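Local coordinates for protein glutathione transferase lambda1 (Populus trichocarpa, PDB 4PQH) that binds glutathione in a thioredoxin-like domain and probably acts as a glutathione transferase in detoxification and thiol transfer, at residues 12-17 and 56-61; 29-34 and 81-86; 39-44 and 172-177. All coordinates share one frame; numbering follows the deposited sequence. Where two conformers were deposited one is given.

Contact 1. Residues 12-17 and 56-61; sequences PVLTSN and KLVPID
Leu14 pairs with Ile60 by bonding, through its own backbone N and O, to the residues on either side of it. The stronger bond runs from Leu14 N to Pro59 O at 2.8 Å and is nearly straight, 172° at the hydrogen; the return bond, from Asp61 N to Leu14 O at 3.1 Å, is more bent. Two CA-H...O contacts reinforce the same carbonyls: Val13 CA faces Pro59 O, and Ile60 CA approaches Leu14 O at 3.4 Å. Around this bridge a few side chains meet. Val13 CG1, turned anti to the backbone N (chi1 -177°), lies against the Ile60-Asp61 peptide and reaches Asp61 CB at 3.7 Å. Leu14 extends obliquely to Val58, its CD1 lying 3.7 Å from Val58 CG1, while the Pro59 ring presents CG to Pro12 O at 3.4 Å. Thr15 CG2 adds a more distant touch on Asp61 CB. The Asp61 carboxylate turns to its own chain, where OD1 accepts from Gln63 N, and Thr15 OG1 accepts from Asn17 N in an ST turn. With one isolated bridge and end-to-end directions 51° apart, 12-17 is an irregular N-terminal segment laid against the C-terminal end of strand 55-59, one of the two edge strands of the thioredoxin-like domain.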
loop_
_atom_site.group_PDB
_atom_site.type_symbol
_atom_site.label_atom_id
_atom_site.label_comp_id
_atom_site.label_asym_id
_atom_site.label_seq_id
_atom_site.Cartn_x
_atom_site.Cartn_y
_atom_site.Cartn_z
ATOM N N PRO A 12 -14.660 3.099 -13.931
ATOM C CA PRO A 12 -15.709 2.369 -13.210
ATOM C C PRO A 12 -15.262 1.005 -12.699
ATOM O O PRO A 12 -14.399 0.360 -13.291
ATOM C CB PRO A 12 -16.802 2.178 -14.273
ATOM C CG PRO A 12 -16.512 3.194 -15.321
ATOM C CD PRO A 12 -15.027 3.338 -15.337
ATOM N N VAL A 13 -15.880 0.568 -11.606
ATOM C CA VAL A 13 -15.638 -0.758 -11.052
ATOM C C VAL A 13 -16.209 -1.864 -11.958
ATOM O O VAL A 13 -17.368 -1.802 -12.371
ATOM C CB VAL A 13 -16.247 -0.863 -9.638
ATOM C CG1 VAL A 13 -15.931 -2.214 -9.019
ATOM C CG2 VAL A 13 -15.730 0.273 -8.761
ATOM N N LEU A 14 -15.387 -2.865 -12.272
ATOM C CA LEU A 14 -15.813 -3.973 -13.125
ATOM C C LEU A 14 -16.371 -5.125 -12.294
ATOM O O LEU A 14 -15.801 -5.509 -11.270
ATOM C CB LEU A 14 -14.658 -4.452 -14.010
ATOM C CG LEU A 14 -14.062 -3.372 -14.918
ATOM C CD1 LEU A 14 -12.929 -3.920 -15.773
ATOM C CD2 LEU A 14 -15.139 -2.747 -15.783
ATOM N N THR A 15 -17.492 -5.678 -12.739
ATOM C CA THR A 15 -18.178 -6.702 -11.964
ATOM C C THR A 15 -18.263 -8.012 -12.731
ATOM O O THR A 15 -17.664 -8.163 -13.795
ATOM C CB THR A 15 -19.587 -6.242 -11.569
ATOM O OG1 THR A 15 -20.432 -6.230 -12.729
ATOM C CG2 THR A 15 -19.535 -4.845 -10.959
ATOM N N SER A 16 -19.018 -8.963 -12.190
ATOM C CA SER A 16 -19.188 -10.257 -12.842
ATOM C C SER A 16 -19.858 -10.109 -14.204
ATOM O O SER A 16 -19.750 -10.991 -15.054
ATOM C CB SER A 16 -20.009 -11.201 -11.963
ATOM O OG SER A 16 -21.319 -10.696 -11.767
ATOM N N ASN A 17 -20.542 -8.986 -14.407
ATOM C CA ASN A 17 -21.241 -8.728 -15.660
ATOM C C ASN A 17 -20.432 -7.887 -16.644
ATOM O O ASN A 17 -20.941 -7.479 -17.689
ATOM C CB ASN A 17 -22.597 -8.065 -15.393
ATOM C CG ASN A 17 -23.649 -9.052 -14.909
ATOM O OD1 ASN A 17 -23.356 -10.221 -14.652
ATOM N ND2 ASN A 17 -24.884 -8.579 -14.782
ATOM N N LYS A 56 -2.643 1.830 -16.227
ATOM C CA LYS A 56 -4.092 1.952 -16.197
ATOM C C LYS A 56 -4.673 1.202 -15.004
ATOM O O LYS A 56 -4.322 0.045 -14.759
ATOM C CB LYS A 56 -4.696 1.417 -17.493
ATOM C CG LYS A 56 -6.213 1.508 -17.551
ATOM C CD LYS A 56 -6.745 0.873 -18.825
ATOM C CE LYS A 56 -7.655 1.827 -19.581
ATOM N NZ LYS A 56 -8.067 1.276 -20.904
ATOM N N LEU A 57 -5.546 1.872 -14.254
ATOM C CA LEU A 57 -6.254 1.228 -13.153
ATOM C C LEU A 57 -7.391 0.362 -13.680
ATOM O O LEU A 57 -8.181 0.805 -14.511
ATOM C CB LEU A 57 -6.822 2.270 -12.194
ATOM C CG LEU A 57 -5.826 3.167 -11.461
ATOM C CD1 LEU A 57 -6.584 4.065 -10.503
ATOM C CD2 LEU A 57 -4.792 2.342 -10.717
ATOM N N VAL A 58 -7.459 -0.875 -13.203
ATOM C CA VAL A 58 -8.598 -1.744 -13.482
ATOM C C VAL A 58 -9.203 -2.198 -12.160
ATOM O O VAL A 58 -8.757 -3.185 -11.564
ATOM C CB VAL A 58 -8.213 -2.971 -14.335
ATOM C CG1 VAL A 58 -9.454 -3.803 -14.657
ATOM C CG2 VAL A 58 -7.536 -2.537 -15.619
ATOM N N PRO A 59 -10.204 -1.456 -11.673
ATOM C CA PRO A 59 -10.834 -1.807 -10.399
ATOM C C PRO A 59 -11.905 -2.870 -10.573
ATOM O O PRO A 59 -12.720 -2.797 -11.497
ATOM C CB PRO A 59 -11.449 -0.486 -9.938
ATOM C CG PRO A 59 -11.716 0.265 -11.205
ATOM C CD PRO A 59 -10.707 -0.182 -12.221
ATOM N N ILE A 60 -11.883 -3.857 -9.686
ATOM C CA ILE A 60 -12.895 -4.900 -9.698
ATOM C C ILE A 60 -13.608 -4.939 -8.354
ATOM O O ILE A 60 -13.101 -4.442 -7.345
ATOM C CB ILE A 60 -12.298 -6.287 -10.059
ATOM C CG1 ILE A 60 -11.340 -6.779 -8.970
ATOM C CG2 ILE A 60 -11.610 -6.246 -11.425
ATOM C CD1 ILE A 60 -10.822 -8.189 -9.212
ATOM N N ASP A 61 -14.803 -5.521 -8.358
ATOM C CA ASP A 61 -15.639 -5.642 -7.172
ATOM C C ASP A 61 -15.409 -7.041 -6.628
ATOM O O ASP A 61 -15.822 -8.006 -7.246
ATOM C CB ASP A 61 -17.100 -5.478 -7.597
ATOM C CG ASP A 61 -18.079 -5.525 -6.434
ATOM O OD1 ASP A 61 -17.719 -5.992 -5.332
ATOM O OD2 ASP A 61 -19.233 -5.095 -6.637
#

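Contact 2. Residues 29-34 and 81-86; sequences RLYISY and SLEHNN
The Glu83 carboxylate is held by Tyr31 and Arg29 of the neighbouring strand and by Phe24 N. Tyr31 OH donates to OE1 of Glu83 at 2.7 Å, meeting it nearly along the C-O axis, and the ring and carboxylate planes lie only 13° apart. The other oxygen, OE2, accepts from Phe24 N and, in one of two modelled Arg29 conformers, forms a salt bridge with Arg29 NH1 at 3.1 Å; that N-H is bent (120°), a weak and lesser bond. The main acidic partner of Arg29 NH1 is Asp25. Arg29 and Glu83 then run side by side, both extended, which brings Arg29 CD within 3.4 Å of Glu83 OE1. Gripped by Tyr31 OH and Phe24 N near the arginine charge, this buried carboxylate is probably kept ionised.

Below these groups the backbones pair regularly. Arg29 and Glu83 exchange bonds as a hydrogen-bonded pair, the shorter being Glu83 N to Arg29 O at 2.8 Å. Tyr31 and Ser81 do likewise, with Tyr31 N to Ser81 O at 2.8 Å and a longer return from Ser81 N to Tyr31 O at 3.3 Å. Between them Leu30 and Leu82, a non-hydrogen-bonded pair, project from the opposite face, Leu82 CD1 lying 4.2 Å from Leu30 CB and meeting helix 92-102 beyond. The strand directions differ by 164°, the antiparallel pairing of the first and third strands in the thioredoxin-like sheet of glutathione transferases.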
loop_
_atom_site.group_PDB
_atom_site.type_symbol
_atom_site.label_atom_id
_atom_site.label_comp_id
_atom_site.label_asym_id
_atom_site.label_seq_id
_atom_site.Cartn_x
_atom_site.Cartn_y
_atom_site.Cartn_z
ATOM N N ARG A 29 -1.502 -2.606 -16.958
ATOM C CA ARG A 29 -2.710 -2.529 -16.144
ATOM C C ARG A 29 -2.439 -2.945 -14.711
ATOM O O ARG A 29 -1.786 -3.958 -14.463
ATOM C CB ARG A 29 -3.809 -3.411 -16.736
ATOM C CG ARG A 29 -4.264 -2.967 -18.107
ATOM C CD ARG A 29 -5.342 -3.873 -18.679
ATOM N NE ARG A 29 -5.771 -3.373 -19.979
ATOM C CZ ARG A 29 -5.129 -3.612 -21.116
ATOM N NH1 ARG A 29 -4.027 -4.355 -21.120
ATOM N NH2 ARG A 29 -5.584 -3.106 -22.251
ATOM N N LEU A 30 -2.946 -2.152 -13.772
ATOM C CA LEU A 30 -2.864 -2.472 -12.360
ATOM C C LEU A 30 -4.257 -2.849 -11.872
ATOM O O LEU A 30 -5.153 -2.005 -11.804
ATOM C CB LEU A 30 -2.335 -1.272 -11.580
ATOM C CG LEU A 30 -2.376 -1.384 -10.057
ATOM C CD1 LEU A 30 -1.551 -2.565 -9.567
ATOM C CD2 LEU A 30 -1.921 -0.087 -9.408
ATOM N N TYR A 31 -4.444 -4.123 -11.545
ATOM C CA TYR A 31 -5.751 -4.599 -11.102
ATOM C C TYR A 31 -5.891 -4.396 -9.607
ATOM O O TYR A 31 -5.055 -4.853 -8.825
ATOM C CB TYR A 31 -5.960 -6.066 -11.479
ATOM C CG TYR A 31 -5.967 -6.281 -12.974
ATOM C CD1 TYR A 31 -4.775 -6.397 -13.683
ATOM C CD2 TYR A 31 -7.160 -6.342 -13.687
ATOM C CE1 TYR A 31 -4.766 -6.572 -15.043
ATOM C CE2 TYR A 31 -7.160 -6.526 -15.068
ATOM C CZ TYR A 31 -5.954 -6.644 -15.736
ATOM O OH TYR A 31 -5.920 -6.819 -17.101
ATOM N N ILE A 32 -6.942 -3.682 -9.215
ATOM C CA ILE A 32 -7.136 -3.308 -7.828
ATOM C C ILE A 32 -8.585 -3.487 -7.402
ATOM O O ILE A 32 -9.472 -3.746 -8.213
ATOM C CB ILE A 32 -6.772 -1.815 -7.574
ATOM C CG1 ILE A 32 -7.770 -0.888 -8.274
ATOM C CG2 ILE A 32 -5.352 -1.495 -8.022
ATOM C CD1 ILE A 32 -7.615 0.578 -7.884
ATOM N N SER A 33 -8.797 -3.356 -6.102
ATOM C CA SER A 33 -10.098 -3.031 -5.551
ATOM C C SER A 33 -9.894 -1.671 -4.913
ATOM O O SER A 33 -8.860 -1.443 -4.285
ATOM C CB SER A 33 -10.512 -4.055 -4.495
ATOM O OG SER A 33 -11.547 -3.547 -3.673
ATOM N N TYR A 34 -10.851 -0.763 -5.087
ATOM C CA TYR A 34 -10.701 0.601 -4.574
ATOM C C TYR A 34 -10.512 0.678 -3.055
ATOM O O TYR A 34 -9.989 1.671 -2.543
ATOM C CB TYR A 34 -11.880 1.483 -5.001
ATOM C CG TYR A 34 -11.772 2.062 -6.398
ATOM C CD1 TYR A 34 -10.631 2.742 -6.815
ATOM C CD2 TYR A 34 -12.815 1.929 -7.304
ATOM C CE1 TYR A 34 -10.542 3.273 -8.089
ATOM C CE2 TYR A 34 -12.733 2.452 -8.580
ATOM C CZ TYR A 34 -11.594 3.125 -8.967
ATOM O OH TYR A 34 -11.518 3.646 -10.237
ATOM N N SER A 81 -2.743 -7.164 -8.765
ATOM C CA SER A 81 -1.837 -7.793 -9.708
ATOM C C SER A 81 -1.478 -6.758 -10.772
ATOM O O SER A 81 -2.245 -5.822 -11.028
ATOM C CB SER A 81 -2.446 -9.056 -10.322
ATOM O OG SER A 81 -3.535 -8.759 -11.176
ATOM N N LEU A 82 -0.307 -6.930 -11.373
ATOM C CA LEU A 82 0.203 -5.990 -12.356
ATOM C C LEU A 82 0.486 -6.730 -13.646
ATOM O O LEU A 82 1.256 -7.694 -13.660
ATOM C CB LEU A 82 1.487 -5.330 -11.854
ATOM C CG LEU A 82 2.118 -4.308 -12.804
ATOM C CD1 LEU A 82 1.246 -3.061 -12.911
ATOM C CD2 LEU A 82 3.527 -3.960 -12.358
ATOM N N GLU A 83 -0.160 -6.276 -14.718
ATOM C CA GLU A 83 0.062 -6.778 -16.062
ATOM C C GLU A 83 1.037 -5.832 -16.739
ATOM O O GLU A 83 0.733 -4.653 -16.949
ATOM C CB GLU A 83 -1.264 -6.793 -16.817
ATOM C CG GLU A 83 -1.177 -7.189 -18.270
ATOM C CD GLU A 83 -2.476 -6.921 -19.008
ATOM O OE1 GLU A 83 -3.505 -6.719 -18.331
ATOM O OE2 GLU A 83 -2.469 -6.903 -20.256
ATOM N N HIS A 84 2.218 -6.346 -17.068
ATOM C CA HIS A 84 3.270 -5.525 -17.648
ATOM C C HIS A 84 4.217 -6.429 -18.422
ATOM O O HIS A 84 4.649 -7.459 -17.909
ATOM C CB HIS A 84 4.030 -4.780 -16.542
ATOM C CG HIS A 84 5.117 -3.883 -17.049
ATOM N ND1 HIS A 84 4.869 -2.817 -17.889
ATOM C CD2 HIS A 84 6.452 -3.891 -16.836
ATOM C CE1 HIS A 84 6.007 -2.210 -18.172
ATOM N NE2 HIS A 84 6.985 -2.841 -17.549
ATOM N N ASN A 85 4.520 -6.047 -19.660
ATOM C CA ASN A 85 5.453 -6.795 -20.502
ATOM C C ASN A 85 5.176 -8.295 -20.562
ATOM O O ASN A 85 6.075 -9.106 -20.329
ATOM C CB ASN A 85 6.899 -6.558 -20.054
ATOM C CG ASN A 85 7.373 -5.145 -20.323
ATOM O OD1 ASN A 85 6.805 -4.433 -21.151
ATOM N ND2 ASN A 85 8.426 -4.736 -19.629
ATOM N N ASN A 86 3.928 -8.650 -20.857
ATOM C CA ASN A 86 3.532 -10.045 -21.051
ATOM C C ASN A 86 3.720 -10.935 -19.824
ATOM O O ASN A 86 3.983 -12.132 -19.939
ATOM C CB ASN A 86 4.254 -10.646 -22.261
ATOM C CG ASN A 86 4.070 -9.820 -23.515
ATOM O OD1 ASN A 86 2.956 -9.410 -23.845
ATOM N ND2 ASN A 86 5.168 -9.557 -24.217
#

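Contact 3. Residues 39-44 and 172-177; sequences AQRVWI and DIAYAP
Gln40, the first residue of 39-44 to touch the other helix, lies obliquely across the Pro177 ring. Its extended chain, CG anti to the backbone N (chi1 -165°), places OE1 3.2 Å from Pro177 CB; this amide oxygen accepts from Arg181 NH1. Arg41 follows with the polar link between the helices. Its NE donates to Ala174 O at 2.8 Å, nearly straight at 170°, using an in-plane lone pair, with the acceptor in the guanidinium plane. NH2 adds a weak bond to the same oxygen, and a water accepting from NH2 donates to it as well, so Ala174 O receives several donors. Pro177 has no N-H to return to the turn before, and the helix is kinked there. Arg41 O meanwhile sits 3.2 Å from Ile173 CG2. One turn on, Ile44 divides its branches: CG2 slides past Ile173, 3.8 Å from its CG2, and CD1 reaches tip to tip toward Pro177 CG at 3.8 Å. The axes pass 8.2 Å apart at 135°. Since Arg41 NH1 also bonds Ser92 OG of the glutathione site, the side chain joins that site to this buried interface between the thioredoxin-like and all-helical domains of a glutathione transferase.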
loop_
_atom_site.group_PDB
_atom_site.type_symbol
_atom_site.label_atom_id
_atom_site.label_comp_id
_atom_site.label_asym_id
_atom_site.label_seq_id
_atom_site.Cartn_x
_atom_site.Cartn_y
_atom_site.Cartn_z
ATOM N N ALA A 39 -3.703 -3.411 -2.401
ATOM C CA ALA A 39 -3.739 -2.780 -3.715
ATOM C C ALA A 39 -3.395 -1.294 -3.617
ATOM O O ALA A 39 -2.730 -0.736 -4.499
ATOM C CB ALA A 39 -5.107 -2.983 -4.368
ATOM N N GLN A 40 -3.835 -0.654 -2.537
ATOM C CA GLN A 40 -3.537 0.757 -2.335
ATOM C C GLN A 40 -2.036 1.006 -2.278
ATOM O O GLN A 40 -1.570 2.025 -2.777
ATOM C CB GLN A 40 -4.208 1.275 -1.066
ATOM C CG GLN A 40 -4.251 2.795 -0.981
ATOM C CD GLN A 40 -4.757 3.288 0.360
ATOM O OE1 GLN A 40 -5.129 2.485 1.227
ATOM N NE2 GLN A 40 -4.788 4.604 0.539
ATOM N N ARG A 41 -1.271 0.089 -1.687
ATOM C CA ARG A 41 0.195 0.205 -1.694
ATOM C C ARG A 41 0.723 0.448 -3.092
ATOM O O ARG A 41 1.583 1.307 -3.312
ATOM C CB ARG A 41 0.833 -1.088 -1.191
ATOM C CG ARG A 41 0.716 -1.341 0.301
ATOM C CD ARG A 41 1.381 -2.672 0.644
ATOM N NE ARG A 41 1.580 -2.866 2.081
ATOM C CZ ARG A 41 1.712 -4.049 2.672
ATOM N NH1 ARG A 41 1.642 -5.169 1.961
ATOM N NH2 ARG A 41 1.917 -4.108 3.980
ATOM N N VAL A 42 0.204 -0.311 -4.042
ATOM C CA VAL A 42 0.723 -0.283 -5.401
ATOM C C VAL A 42 0.203 0.941 -6.150
ATOM O O VAL A 42 0.924 1.576 -6.923
ATOM C CB VAL A 42 0.371 -1.593 -6.157
ATOM C CG1 VAL A 42 1.160 -1.678 -7.444
ATOM C CG2 VAL A 42 0.698 -2.808 -5.285
ATOM N N TRP A 43 -1.048 1.287 -5.887
ATOM C CA TRP A 43 -1.656 2.485 -6.439
ATOM C C TRP A 43 -0.881 3.740 -5.985
ATOM O O TRP A 43 -0.594 4.640 -6.792
ATOM C CB TRP A 43 -3.112 2.530 -5.989
ATOM C CG TRP A 43 -3.944 3.661 -6.493
ATOM C CD1 TRP A 43 -3.586 4.646 -7.371
ATOM C CD2 TRP A 43 -5.303 3.919 -6.131
ATOM N NE1 TRP A 43 -4.651 5.500 -7.577
ATOM C CE2 TRP A 43 -5.713 5.073 -6.823
ATOM C CE3 TRP A 43 -6.217 3.273 -5.290
ATOM C CZ2 TRP A 43 -6.997 5.606 -6.691
ATOM C CZ3 TRP A 43 -7.492 3.804 -5.158
ATOM C CH2 TRP A 43 -7.869 4.957 -5.857
ATOM N N ILE A 44 -0.533 3.804 -4.700
ATOM C CA ILE A 44 0.277 4.912 -4.183
ATOM C C ILE A 44 1.619 4.966 -4.901
ATOM O O ILE A 44 2.086 6.047 -5.270
ATOM C CB ILE A 44 0.530 4.795 -2.662
ATOM C CG1 ILE A 44 -0.775 4.897 -1.874
ATOM C CG2 ILE A 44 1.493 5.899 -2.220
ATOM C CD1 ILE A 44 -0.669 4.301 -0.482
ATOM N N ASP A 172 7.383 3.653 3.692
ATOM C CA ASP A 172 6.255 4.472 4.122
ATOM C C ASP A 172 4.999 4.084 3.349
ATOM O O ASP A 172 3.915 3.950 3.919
ATOM C CB ASP A 172 6.581 5.953 3.931
ATOM C CG ASP A 172 7.909 6.303 4.522
ATOM O OD1 ASP A 172 8.027 6.289 5.762
ATOM O OD2 ASP A 172 8.850 6.525 3.731
ATOM N N ILE A 173 5.163 3.881 2.052
ATOM C CA ILE A 173 4.067 3.456 1.195
ATOM C C ILE A 173 3.467 2.101 1.633
ATOM O O ILE A 173 2.249 1.910 1.620
ATOM C CB ILE A 173 4.529 3.403 -0.259
ATOM C CG1 ILE A 173 4.873 4.823 -0.728
ATOM C CG2 ILE A 173 3.463 2.793 -1.144
ATOM C CD1 ILE A 173 5.521 4.878 -2.103
ATOM N N ALA A 174 4.324 1.175 2.041
ATOM C CA ALA A 174 3.862 -0.136 2.482
ATOM C C ALA A 174 2.942 -0.020 3.701
ATOM O O ALA A 174 1.932 -0.721 3.805
ATOM C CB ALA A 174 5.046 -1.024 2.790
ATOM N N TYR A 175 3.289 0.861 4.629
ATOM C CA TYR A 175 2.527 1.012 5.867
ATOM C C TYR A 175 1.320 1.940 5.777
ATOM O O TYR A 175 0.365 1.769 6.530
ATOM C CB TYR A 175 3.444 1.451 7.013
ATOM C CG TYR A 175 4.246 0.316 7.595
ATOM C CD1 TYR A 175 3.727 -0.442 8.627
ATOM C CD2 TYR A 175 5.504 -0.027 7.092
ATOM C CE1 TYR A 175 4.428 -1.489 9.159
ATOM C CE2 TYR A 175 6.218 -1.079 7.621
ATOM C CZ TYR A 175 5.673 -1.810 8.660
ATOM O OH TYR A 175 6.354 -2.870 9.214
ATOM N N ALA A 176 1.363 2.927 4.880
ATOM C CA ALA A 176 0.305 3.935 4.816
ATOM C C ALA A 176 -1.137 3.395 4.750
ATOM O O ALA A 176 -1.983 3.856 5.502
ATOM C CB ALA A 176 0.571 4.977 3.713
ATOM N N PRO A 177 -1.424 2.404 3.879
ATOM C CA PRO A 177 -2.820 1.927 3.835
ATOM C C PRO A 177 -3.284 1.249 5.118
ATOM O O PRO A 177 -4.464 1.299 5.460
ATOM C CB PRO A 177 -2.790 0.897 2.700
ATOM C CG PRO A 177 -1.658 1.375 1.810
ATOM C CD PRO A 177 -0.618 1.773 2.821
HETATM O O HOH W 1 2.051 -2.505 6.427
#

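Contacts 1 and 2 belong to one sheet: strand 55-59 runs parallel to 28-32, which in turn pairs with 81-84, and Lys56 O to Leu30 N at 2.8 Å is one of the probable backbone bonds tying them. Contact 1 lies at the outer edge, partly buried; its polar bonds across the segments are all backbone ones, with modest apolar packing around them. Contact 2 is wholly buried and adds a charged cluster to its ladder. Contact 3, whose centre lies about 2 Å from the centre of the chain, is buried too, yet joins different domains through helix packing and an arginine-to-carbonyl bond. Leu57, Leu30 and Ile32 meet helix 37-48, connecting the sheet to contact 3.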